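Local coordinates for structural protein ORF273 (Acidianus two-tailed virus, PDB 4ART) that is of unknown molecular function but serves as a structural protein of the virion, with a new fold that is stable to heat and acid, at residues I216-Y220 against Y221-N225. Numbering follows the deposited sequence.
Sequences IPYHY and YVDHN
His219, in the last turn of helix 210-221, and Asp223, just beyond its end, form a His-carboxylate hydrogen bond: ND1 of His219 lies 2.9 Å from OD2 of Asp223. The N-H points almost straight at the oxygen (166°), which lies at the edge of the imidazole, in its plane; the carboxylate is nearly coplanar with the ring. NE2 of His219 bonds to Glu195 of the second subunit, so the imidazole is gripped through both nitrogens, and Phe228 meets its ring as well. These partners would probably restrict its rotation.

The backbone bonds widen as the helix ends. Tyr218 O accepts both Val222 N at 2.8 Å and Asp223 N at 2.9 Å, pairing an ordinary helical bond with a wider, pi-type one. His224 leaves helical geometry with positive phi, and Asn225 N then bonds to His219 O at 3.1 Å. The Asn225 side chain is buried at the second subunit, where its ND2 bonds to Glu131 and Ala129 of that subunit, while OD1 is held by Ser227 of its own chain.

CG anti to the backbone N (chi1 -177°) carries the Tyr218 ring outward beside the last turn, where Val222 covers one face: CB is 3.8 Å from the ring centroid, a CH-pi contact. The branch CG1 reaches the phenol end, 3.5 Å from Tyr218 CZ. Tyr220 turns its edge to the face of Tyr221 in a tilted edge-to-face pair, with planes at 56° and ring centroids 4.7 Å apart; Phe104 and Tyr108 of helix 99-108 adjoin Tyr221.

The solvent side is looser. NE2 of the exposed His224 makes a weak hydrogen bond to Asp100, and its backbone also makes a CA-H...O contact, with His224 CA 3.4 Å from Tyr220 O.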
loop_
_atom_site.group_PDB
_atom_site.type_symbol
_atom_site.label_atom_id
_atom_site.label_comp_id
_atom_site.label_asym_id
_atom_site.label_seq_id
_atom_site.Cartn_x
_atom_site.Cartn_y
_atom_site.Cartn_z
ATOM N N ILE A 216 6.419 -0.572 11.510
ATOM C CA ILE A 216 6.674 0.147 12.766
ATOM C C ILE A 216 6.670 1.703 12.641
ATOM O O ILE A 216 5.935 2.345 13.394
ATOM C CB ILE A 216 7.884 -0.440 13.520
ATOM C CG1 ILE A 216 7.556 -1.876 14.007
ATOM C CG2 ILE A 216 8.316 0.481 14.654
ATOM C CD1 ILE A 216 8.750 -2.640 14.474
ATOM N N PRO A 217 7.409 2.334 11.696
ATOM C CA PRO A 217 7.335 3.801 11.591
ATOM C C PRO A 217 5.959 4.244 11.062
ATOM O O PRO A 217 5.513 5.341 11.399
ATOM C CB PRO A 217 8.514 4.159 10.655
ATOM C CG PRO A 217 9.381 2.953 10.631
ATOM C CD PRO A 217 8.415 1.799 10.755
ATOM N N TYR A 218 5.244 3.372 10.296
ATOM C CA TYR A 218 3.904 3.690 9.828
ATOM C C TYR A 218 2.967 3.747 11.043
ATOM O O TYR A 218 2.101 4.626 11.117
ATOM C CB TYR A 218 3.440 2.636 8.780
ATOM C CG TYR A 218 2.081 2.930 8.178
ATOM C CD1 TYR A 218 0.917 2.524 8.809
ATOM C CD2 TYR A 218 1.961 3.639 6.984
ATOM C CE1 TYR A 218 -0.339 2.822 8.277
ATOM C CE2 TYR A 218 0.710 3.922 6.426
ATOM C CZ TYR A 218 -0.437 3.517 7.080
ATOM O OH TYR A 218 -1.671 3.819 6.547
ATOM N N HIS A 219 3.139 2.790 11.982
ATOM C CA HIS A 219 2.346 2.713 13.205
ATOM C C HIS A 219 2.582 3.949 14.074
ATOM O O HIS A 219 1.635 4.506 14.620
ATOM C CB HIS A 219 2.655 1.413 13.962
ATOM C CG HIS A 219 2.168 0.170 13.278
ATOM N ND1 HIS A 219 1.041 0.179 12.443
ATOM C CD2 HIS A 219 2.643 -1.093 13.344
ATOM C CE1 HIS A 219 0.881 -1.068 12.032
ATOM N NE2 HIS A 219 1.807 -1.875 12.547
ATOM N N TYR A 220 3.830 4.417 14.148
ATOM C CA TYR A 220 4.186 5.618 14.903
ATOM C C TYR A 220 3.737 6.922 14.183
ATOM O O TYR A 220 3.119 7.768 14.807
ATOM C CB TYR A 220 5.730 5.613 15.216
ATOM C CG TYR A 220 6.218 6.853 15.929
ATOM C CD1 TYR A 220 5.633 7.273 17.120
ATOM C CD2 TYR A 220 7.259 7.611 15.410
ATOM C CE1 TYR A 220 6.063 8.437 17.766
ATOM C CE2 TYR A 220 7.681 8.786 16.034
ATOM C CZ TYR A 220 7.086 9.191 17.218
ATOM O OH TYR A 220 7.549 10.315 17.855
ATOM N N TYR A 221 4.003 7.078 12.900
ATOM C CA TYR A 221 3.700 8.355 12.251
ATOM C C TYR A 221 2.362 8.498 11.652
ATOM O O TYR A 221 1.797 9.594 11.704
ATOM C CB TYR A 221 4.726 8.657 11.159
ATOM C CG TYR A 221 6.098 8.957 11.693
ATOM C CD1 TYR A 221 6.363 10.157 12.355
ATOM C CD2 TYR A 221 7.158 8.077 11.481
ATOM C CE1 TYR A 221 7.645 10.462 12.810
ATOM C CE2 TYR A 221 8.451 8.380 11.922
ATOM C CZ TYR A 221 8.689 9.572 12.589
ATOM O OH TYR A 221 9.964 9.887 13.032
ATOM N N VAL A 222 1.871 7.435 11.016
ATOM C CA VAL A 222 0.596 7.488 10.304
ATOM C C VAL A 222 -0.574 7.018 11.182
ATOM O O VAL A 222 -1.648 7.645 11.166
ATOM C CB VAL A 222 0.685 6.774 8.907
ATOM C CG1 VAL A 222 -0.633 6.880 8.131
ATOM C CG2 VAL A 222 1.831 7.358 8.082
ATOM N N ASP A 223 -0.362 5.947 11.981
ATOM C CA ASP A 223 -1.404 5.500 12.914
ATOM C C ASP A 223 -1.370 6.330 14.200
ATOM O O ASP A 223 -2.260 6.164 15.039
ATOM C CB ASP A 223 -1.352 3.983 13.200
ATOM C CG ASP A 223 -1.691 3.125 11.989
ATOM O OD1 ASP A 223 -2.720 3.407 11.327
ATOM O OD2 ASP A 223 -0.941 2.156 11.716
ATOM N N HIS A 224 -0.365 7.236 14.342
ATOM C CA HIS A 224 -0.213 8.134 15.487
ATOM C C HIS A 224 -0.187 7.415 16.841
ATOM O O HIS A 224 -0.795 7.868 17.817
ATOM C CB HIS A 224 -1.268 9.273 15.466
ATOM C CG HIS A 224 -1.175 10.144 14.263
ATOM N ND1 HIS A 224 -2.067 9.990 13.206
ATOM C CD2 HIS A 224 -0.233 11.057 13.917
ATOM C CE1 HIS A 224 -1.673 10.852 12.279
ATOM N NE2 HIS A 224 -0.576 11.519 12.665
ATOM N N ASN A 225 0.508 6.278 16.884
ATOM C CA ASN A 225 0.600 5.507 18.106
ATOM C C ASN A 225 1.971 5.747 18.686
ATOM O O ASN A 225 2.952 5.271 18.125
ATOM C CB ASN A 225 0.340 4.010 17.826
ATOM C CG ASN A 225 0.169 3.244 19.111
ATOM O OD1 ASN A 225 1.003 3.314 20.009
ATOM N ND2 ASN A 225 -0.946 2.578 19.270
#